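Local structure of MsStt7d protein (Micromonas, 4IX3) at residues V69-C81 / G154-H166. The protein is a homolog of the state transition kinase Stt7 whose catalytic domain, described here, probably binds ATP and magnesium to phosphorylate proteins. Sequence-based numbering, arbitrary orientation.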
ATOM      1  N   VAL B  69       5.436 -17.799  -5.997  1.00 11.48           N
ATOM      2  CA  VAL B  69       5.539 -18.433  -4.661  1.00 10.75           C
ATOM      3  C   VAL B  69       4.258 -19.229  -4.418  1.00 10.53           C
ATOM      4  O   VAL B  69       4.328 -20.331  -3.838  1.00 12.18           O
ATOM      5  CB  VAL B  69       5.815 -17.384  -3.547  1.00 11.68           C
ATOM      6  CG1 VAL B  69       5.716 -18.028  -2.162  1.00 13.09           C
ATOM      7  CG2 VAL B  69       7.159 -16.706  -3.772  1.00 14.20           C
ATOM      8  N   ASN B  70       3.080 -18.752  -4.828  1.00 11.50           N
ATOM      9  CA  ASN B  70       1.853 -19.550  -4.683  1.00 11.00           C
ATOM     10  C   ASN B  70       1.900 -20.836  -5.483  1.00 11.28           C
ATOM     11  O   ASN B  70       1.472 -21.859  -4.976  1.00 11.48           O
ATOM     12  CB  ASN B  70       0.614 -18.758  -5.080  1.00 12.52           C
ATOM     13  CG  ASN B  70       0.009 -18.019  -3.901  1.00  9.86           C
ATOM     14  OD1 ASN B  70      -0.783 -18.595  -3.157  1.00 11.45           O
ATOM     15  ND2 ASN B  70       0.373 -16.748  -3.727  1.00 11.30           N
ATOM     16  N   TYR B  71       2.491 -20.823  -6.667  1.00 12.66           N
ATOM     17  CA  TYR B  71       2.630 -22.090  -7.396  1.00 12.81           C
ATOM     18  C   TYR B  71       3.569 -23.009  -6.634  1.00 12.61           C
ATOM     19  O   TYR B  71       3.337 -24.220  -6.555  1.00 13.69           O
ATOM     20  CB  TYR B  71       3.151 -21.854  -8.822  1.00 14.54           C
ATOM     21  CG  TYR B  71       2.066 -21.455  -9.795  1.00 12.80           C
ATOM     22  CD1 TYR B  71       1.162 -22.401 -10.273  1.00 13.61           C
ATOM     23  CD2 TYR B  71       1.994 -20.170 -10.318  1.00 13.33           C
ATOM     24  CE1 TYR B  71       0.166 -22.100 -11.212  1.00 14.73           C
ATOM     25  CE2 TYR B  71       1.034 -19.858 -11.285  1.00 14.38           C
ATOM     26  CZ  TYR B  71       0.102 -20.791 -11.697  1.00 14.20           C
ATOM     27  OH  TYR B  71      -0.860 -20.453 -12.623  1.00 15.39           O
ATOM     28  N   HIS B  72       4.664 -22.474  -6.098  1.00 12.24           N
ATOM     29  CA  HIS B  72       5.598 -23.300  -5.315  1.00 11.73           C
ATOM     30  C   HIS B  72       4.912 -23.937  -4.117  1.00 11.47           C
ATOM     31  O   HIS B  72       5.148 -25.126  -3.828  1.00 13.99           O
ATOM     32  CB  HIS B  72       6.798 -22.456  -4.874  1.00 13.51           C
ATOM     33  CG  HIS B  72       7.902 -23.243  -4.242  1.00 13.35           C
ATOM     34  ND1 HIS B  72       8.745 -24.028  -4.955  1.00 16.83           N
ATOM     35  CD2 HIS B  72       8.290 -23.323  -2.910  1.00 14.61           C
ATOM     36  CE1 HIS B  72       9.623 -24.592  -4.104  1.00 19.07           C
ATOM     37  NE2 HIS B  72       9.358 -24.135  -2.855  1.00 14.71           N
ATOM     38  N   VAL B  73       4.159 -23.133  -3.380  1.00 11.03           N
ATOM     39  CA  VAL B  73       3.446 -23.627  -2.181  1.00 12.89           C
ATOM     40  C   VAL B  73       2.362 -24.639  -2.537  1.00 12.75           C
ATOM     41  O   VAL B  73       2.172 -25.639  -1.825  1.00 13.71           O
ATOM     42  CB  VAL B  73       2.863 -22.457  -1.368  1.00 11.59           C
ATOM     43  CG1 VAL B  73       1.917 -22.940  -0.263  1.00 13.59           C
ATOM     44  CG2 VAL B  73       4.022 -21.683  -0.756  1.00 13.06           C
ATOM     45  N   HIS B  74       1.677 -24.422  -3.651  1.00 13.19           N
ATOM     46  CA  HIS B  74       0.667 -25.360  -4.085  1.00 12.46           C
ATOM     47  C   HIS B  74       1.315 -26.719  -4.411  1.00 14.26           C
ATOM     48  O   HIS B  74       0.756 -27.776  -4.086  1.00 16.34           O
ATOM     49  CB  HIS B  74      -0.024 -24.828  -5.330  1.00 15.39           C
ATOM     50  CG  HIS B  74      -1.070 -25.771  -5.845  1.00 15.15           C
ATOM     51  ND1 HIS B  74      -2.348 -25.731  -5.429  1.00 20.37           N
ATOM     52  CD2 HIS B  74      -0.966 -26.833  -6.737  1.00 18.02           C
ATOM     53  CE1 HIS B  74      -3.052 -26.678  -6.075  1.00 24.75           C
ATOM     54  NE2 HIS B  74      -2.207 -27.347  -6.880  1.00 24.87           N
ATOM     55  N   ALA B  75       2.515 -26.720  -4.996  1.00 14.87           N
ATOM     56  CA  ALA B  75       3.206 -27.949  -5.328  1.00 14.15           C
ATOM     57  C   ALA B  75       3.798 -28.643  -4.118  1.00 15.48           C
ATOM     58  O   ALA B  75       3.874 -29.877  -4.148  1.00 20.44           O
ATOM     59  CB  ALA B  75       4.286 -27.671  -6.363  1.00 14.66           C
ATOM     60  N   ASN B  76       4.246 -27.875  -3.117  1.00 14.78           N
ATOM     61  CA  ASN B  76       5.138 -28.388  -2.067  1.00 14.65           C
ATOM     62  C   ASN B  76       4.625 -28.350  -0.629  1.00 16.46           C
ATOM     63  O   ASN B  76       5.187 -29.038   0.240  1.00 20.04           O
ATOM     64  CB  ASN B  76       6.498 -27.700  -2.126  1.00 16.95           C
ATOM     65  CG  ASN B  76       7.233 -28.039  -3.400  1.00 18.32           C
ATOM     66  OD1 ASN B  76       7.367 -27.225  -4.349  1.00 23.30           O
ATOM     67  ND2 ASN B  76       7.668 -29.273  -3.462  1.00 20.11           N
ATOM     68  N   ALA B  77       3.598 -27.544  -0.376  1.00 14.77           N
ATOM     69  CA  ALA B  77       3.060 -27.386   0.971  1.00 13.92           C
ATOM     70  C   ALA B  77       1.551 -27.162   0.947  1.00 14.48           C
ATOM     71  O   ALA B  77       1.055 -26.131   1.401  1.00 14.22           O
ATOM     72  CB  ALA B  77       3.756 -26.239   1.688  1.00 15.57           C
ATOM     73  N   LYS B  78       0.829 -28.141   0.414  1.00 15.58           N
ATOM     74  CA  LYS B  78      -0.647 -28.082   0.333  1.00 15.46           C
ATOM     75  C   LYS B  78      -1.264 -28.044   1.725  1.00 14.48           C
ATOM     76  O   LYS B  78      -0.810 -28.788   2.606  1.00 16.84           O
ATOM     77  CB  LYS B  78      -1.200 -29.299  -0.409  1.00 18.26           C
ATOM     78  CG  LYS B  78      -0.999 -29.209  -1.916  1.00 21.85           C
ATOM     79  CD  LYS B  78      -1.871 -30.254  -2.601  1.00 27.83           C
ATOM     80  CE  LYS B  78      -1.916 -30.026  -4.109  1.00 40.58           C
ATOM     81  NZ  LYS B  78      -0.542 -30.215  -4.645  1.00 38.77           N
ATOM     82  N   GLY B  79      -2.285 -27.210   1.904  1.00 14.07           N
ATOM     83  CA  GLY B  79      -3.020 -27.075   3.154  1.00 15.01           C
ATOM     84  C   GLY B  79      -2.404 -26.100   4.127  1.00 11.38           C
ATOM     85  O   GLY B  79      -3.095 -25.773   5.113  1.00 14.80           O
ATOM     86  N   THR B  80      -1.188 -25.603   3.867  1.00 11.89           N
ATOM     87  CA  THR B  80      -0.630 -24.570   4.762  1.00 10.27           C
ATOM     88  C   THR B  80      -1.332 -23.229   4.567  1.00 10.86           C
ATOM     89  O   THR B  80      -1.485 -22.480   5.546  1.00 11.66           O
ATOM     90  CB  THR B  80       0.878 -24.398   4.596  1.00 11.56           C
ATOM     91  OG1 THR B  80       1.196 -24.017   3.255  1.00 12.46           O
ATOM     92  CG2 THR B  80       1.631 -25.674   4.997  1.00 13.21           C
ATOM     93  N   CYS B  81      -1.664 -22.924   3.307  1.00 11.25           N
ATOM     94  CA  CYS B  81      -2.203 -21.616   2.939  1.00 10.48           C
ATOM     95  C   CYS B  81      -3.521 -21.752   2.198  1.00 10.65           C
ATOM     96  O   CYS B  81      -3.857 -22.877   1.745  1.00 12.45           O
ATOM     97  CB  CYS B  81      -1.181 -20.930   2.048  1.00 12.13           C
ATOM     98  SG  CYS B  81       0.432 -20.623   2.773  1.00 11.81           S
ATOM     99  N   GLY B 154       3.253 -25.878  12.650  1.00 10.64           N
ATOM    100  CA  GLY B 154       3.454 -27.002  11.714  1.00 11.84           C
ATOM    101  C   GLY B 154       3.448 -26.496  10.266  1.00 10.34           C
ATOM    102  O   GLY B 154       4.253 -26.926   9.464  1.00 12.05           O
ATOM    103  N   SER B 155       2.561 -25.561   9.949  1.00 10.36           N
ATOM    104  CA  SER B 155       2.520 -25.003   8.587  1.00  9.97           C
ATOM    105  C   SER B 155       3.757 -24.190   8.256  1.00  9.55           C
ATOM    106  O   SER B 155       4.327 -24.316   7.162  1.00 10.54           O
ATOM    107  CB  SER B 155       1.276 -24.183   8.382  1.00 11.13           C
ATOM    108  OG  SER B 155       0.141 -25.015   8.334  1.00 12.01           O
ATOM    109  N   LEU B 156       4.184 -23.327   9.188  1.00  9.39           N
ATOM    110  CA  LEU B 156       5.443 -22.601   8.984  1.00 10.70           C
ATOM    111  C   LEU B 156       6.632 -23.530   8.787  1.00 10.62           C
ATOM    112  O   LEU B 156       7.488 -23.297   7.939  1.00 11.49           O
ATOM    113  CB  LEU B 156       5.678 -21.573  10.110  1.00 10.93           C
ATOM    114  CG  LEU B 156       4.678 -20.417  10.116  1.00  9.57           C
ATOM    115  CD1 LEU B 156       4.834 -19.590  11.374  1.00 11.86           C
ATOM    116  CD2 LEU B 156       4.907 -19.552   8.869  1.00 12.39           C
ATOM    117  N   ALA B 157       6.695 -24.619   9.573  1.00 11.29           N
ATOM    118  CA  ALA B 157       7.762 -25.584   9.405  1.00 12.53           C
ATOM    119  C   ALA B 157       7.727 -26.186   7.998  1.00 11.20           C
ATOM    120  O   ALA B 157       8.779 -26.346   7.368  1.00 12.33           O
ATOM    121  CB  ALA B 157       7.678 -26.675  10.457  1.00 13.58           C
ATOM    122  N   ARG B 158       6.530 -26.524   7.501  1.00 11.83           N
ATOM    123  CA  ARG B 158       6.458 -27.067   6.132  1.00 11.50           C
ATOM    124  C   ARG B 158       6.820 -26.019   5.076  1.00 11.86           C
ATOM    125  O   ARG B 158       7.525 -26.330   4.089  1.00 13.77           O
ATOM    126  CB  ARG B 158       5.028 -27.563   5.891  1.00 12.79           C
ATOM    127  CG  ARG B 158       4.727 -28.849   6.644  1.00 16.87           C
ATOM    128  CD  ARG B 158       3.250 -29.273   6.519  1.00 18.31           C
ATOM    129  NE  ARG B 158       2.983 -29.612   5.124  1.00 19.52           N
ATOM    130  CZ  ARG B 158       1.798 -29.517   4.529  1.00 19.16           C
ATOM    131  NH1 ARG B 158       0.743 -29.026   5.183  1.00 24.61           N
ATOM    132  NH2 ARG B 158       1.673 -29.910   3.271  1.00 24.00           N
ATOM    133  N   LEU B 159       6.434 -24.744   5.258  1.00 11.20           N
ATOM    134  CA  LEU B 159       6.882 -23.684   4.343  1.00 10.90           C
ATOM    135  C   LEU B 159       8.394 -23.539   4.354  1.00 11.61           C
ATOM    136  O   LEU B 159       9.074 -23.531   3.310  1.00 12.19           O
ATOM    137  CB  LEU B 159       6.187 -22.365   4.676  1.00 11.38           C
ATOM    138  CG  LEU B 159       4.702 -22.369   4.317  1.00 10.53           C
ATOM    139  CD1 LEU B 159       3.951 -21.208   4.943  1.00 13.48           C
ATOM    140  CD2 LEU B 159       4.427 -22.352   2.813  1.00 13.30           C
ATOM    141  N   HIS B 160       8.949 -23.493   5.569  1.00 11.24           N
ATOM    142  CA  HIS B 160      10.389 -23.335   5.666  1.00 12.71           C
ATOM    143  C   HIS B 160      11.165 -24.479   5.028  1.00 13.38           C
ATOM    144  O   HIS B 160      12.223 -24.277   4.405  1.00 14.46           O
ATOM    145  CB  HIS B 160      10.859 -23.135   7.111  1.00 12.26           C
ATOM    146  CG  HIS B 160      10.234 -21.938   7.758  1.00 12.49           C
ATOM    147  ND1 HIS B 160      10.140 -21.777   9.106  1.00 13.03           N
ATOM    148  CD2 HIS B 160       9.636 -20.833   7.187  1.00 11.03           C
ATOM    149  CE1 HIS B 160       9.506 -20.624   9.384  1.00 12.25           C
ATOM    150  NE2 HIS B 160       9.188 -20.031   8.219  1.00 11.65           N
ATOM    151  N   GLU B 161      10.645 -25.697   5.174  1.00 14.05           N
ATOM    152  CA  GLU B 161      11.247 -26.907   4.613  1.00 17.09           C
ATOM    153  C   GLU B 161      11.363 -26.819   3.082  1.00 16.33           C
ATOM    154  O   GLU B 161      12.267 -27.385   2.484  1.00 19.49           O
ATOM    155  CB  GLU B 161      10.420 -28.139   5.054  1.00 19.92           C
ATOM    156  CG  GLU B 161      10.968 -29.529   4.763  1.00 28.16           C
ATOM    157  CD  GLU B 161       9.970 -30.624   5.167  1.00 38.64           C
ATOM    158  OE1 GLU B 161       9.045 -30.387   5.997  1.00 46.22           O
ATOM    159  OE2 GLU B 161      10.075 -31.739   4.622  1.00 61.68           O
ATOM    160  N   CYS B 162      10.441 -26.113   2.451  1.00 14.03           N
ATOM    161  CA  CYS B 162      10.528 -25.944   1.008  0.50 16.06           C
ATOM    162  C   CYS B 162      11.037 -24.575   0.615  1.00 15.12           C
ATOM    163  O   CYS B 162      10.920 -24.167  -0.551  1.00 16.46           O
ATOM    164  CB  CYS B 162       9.227 -26.309   0.307  0.50 17.11           C
ATOM    165  SG  CYS B 162       7.890 -25.120   0.525  0.50 12.30           S
ATOM    166  N   GLY B 163      11.689 -23.896   1.559  1.00 14.60           N
ATOM    167  CA  GLY B 163      12.419 -22.666   1.280  1.00 16.48           C
ATOM    168  C   GLY B 163      11.623 -21.373   1.362  1.00 13.19           C
ATOM    169  O   GLY B 163      12.164 -20.327   1.045  1.00 16.24           O
ATOM    170  N   VAL B 164      10.369 -21.414   1.761  1.00 13.05           N
ATOM    171  CA  VAL B 164       9.535 -20.229   1.805  1.00 11.32           C
ATOM    172  C   VAL B 164       9.495 -19.614   3.185  1.00 11.28           C
ATOM    173  O   VAL B 164       9.217 -20.342   4.162  1.00 11.84           O
ATOM    174  CB  VAL B 164       8.109 -20.581   1.320  1.00 12.46           C
ATOM    175  CG1 VAL B 164       7.173 -19.371   1.433  1.00 12.68           C
ATOM    176  CG2 VAL B 164       8.178 -21.096  -0.133  1.00 15.16           C
ATOM    177  N   VAL B 165       9.764 -18.320   3.260  1.00 12.27           N
ATOM    178  CA  VAL B 165       9.532 -17.538   4.473  1.00 11.99           C
ATOM    179  C   VAL B 165       8.344 -16.629   4.222  1.00 10.76           C
ATOM    180  O   VAL B 165       8.349 -15.901   3.208  1.00 12.24           O
ATOM    181  CB  VAL B 165      10.789 -16.764   4.916  1.00 12.40           C
ATOM    182  CG1 VAL B 165      10.529 -15.872   6.126  1.00 12.45           C
ATOM    183  CG2 VAL B 165      11.905 -17.757   5.170  1.00 14.97           C
ATOM    184  N   HIS B 166       7.332 -16.686   5.074  1.00 10.68           N
ATOM    185  CA  HIS B 166       6.052 -16.039   4.750  1.00 10.46           C
ATOM    186  C   HIS B 166       6.207 -14.514   4.883  1.00 10.83           C
ATOM    187  O   HIS B 166       5.714 -13.759   4.028  1.00 11.78           O
ATOM    188  CB  HIS B 166       4.977 -16.609   5.706  1.00 11.24           C
ATOM    189  CG  HIS B 166       3.652 -15.971   5.533  1.00 10.42           C
ATOM    190  ND1 HIS B 166       2.557 -16.548   4.949  1.00 13.66           N
ATOM    191  CD2 HIS B 166       3.285 -14.694   5.895  1.00  8.92           C
ATOM    192  CE1 HIS B 166       1.534 -15.658   4.953  1.00  8.17           C
ATOM    193  NE2 HIS B 166       1.995 -14.533   5.568  1.00 13.55           N
TER
HETATM  194  O   HOH W   1       5.148 -29.965   2.856  1.00 35.50           O
HETATM  195  O   HOH W   2       3.409 -31.275   1.953  1.00 40.17           O
HETATM  196  O   HOH W   3      -1.624 -23.051   8.324  1.00 13.84           O
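The His72 ring meets 154-166 by its edge: NE2 donates to Cys162 O nearly in the ring plane (2.8 Å, N-H...O 160°), while CD2 abuts Val164 CG2, 3.6 Å away. The Arg158 guanidinium likewise has Lys78 O at its edge, bonded through NH2 (2.8 Å) and more weakly through NH1, and Thr80 CG2 over one face, 3.5 Å from NH1. A bend at chi3 (66°) turns that guanidinium back to the carbonyl; one water links NE to Asn76 O, and a second, held by NH2, reaches the same carbonyl only weakly. Between these polar ends, Leu159 CD2 packs on Val73 CG2 (3.7 Å) and Ala77 CB. Thr80 OG1 donates to Ala77 O across the type II turn, and a third water joins Thr80 O to Ser155 OG. Replacing His72 by an alanine would probably leave Cys162 O without its side-chain donor and open a gap beside Val164 CG2. In this kinase fold the contact joins the end of αC (helix 59-76) and the αC-β4 loop to αE (helix 141-161) and the turn and strand that follow. Because both acceptors are main-chain carbonyls, the pairing exemplifies lobes joined through donor side chains and backbone path, independent of the acceptors' own side chains.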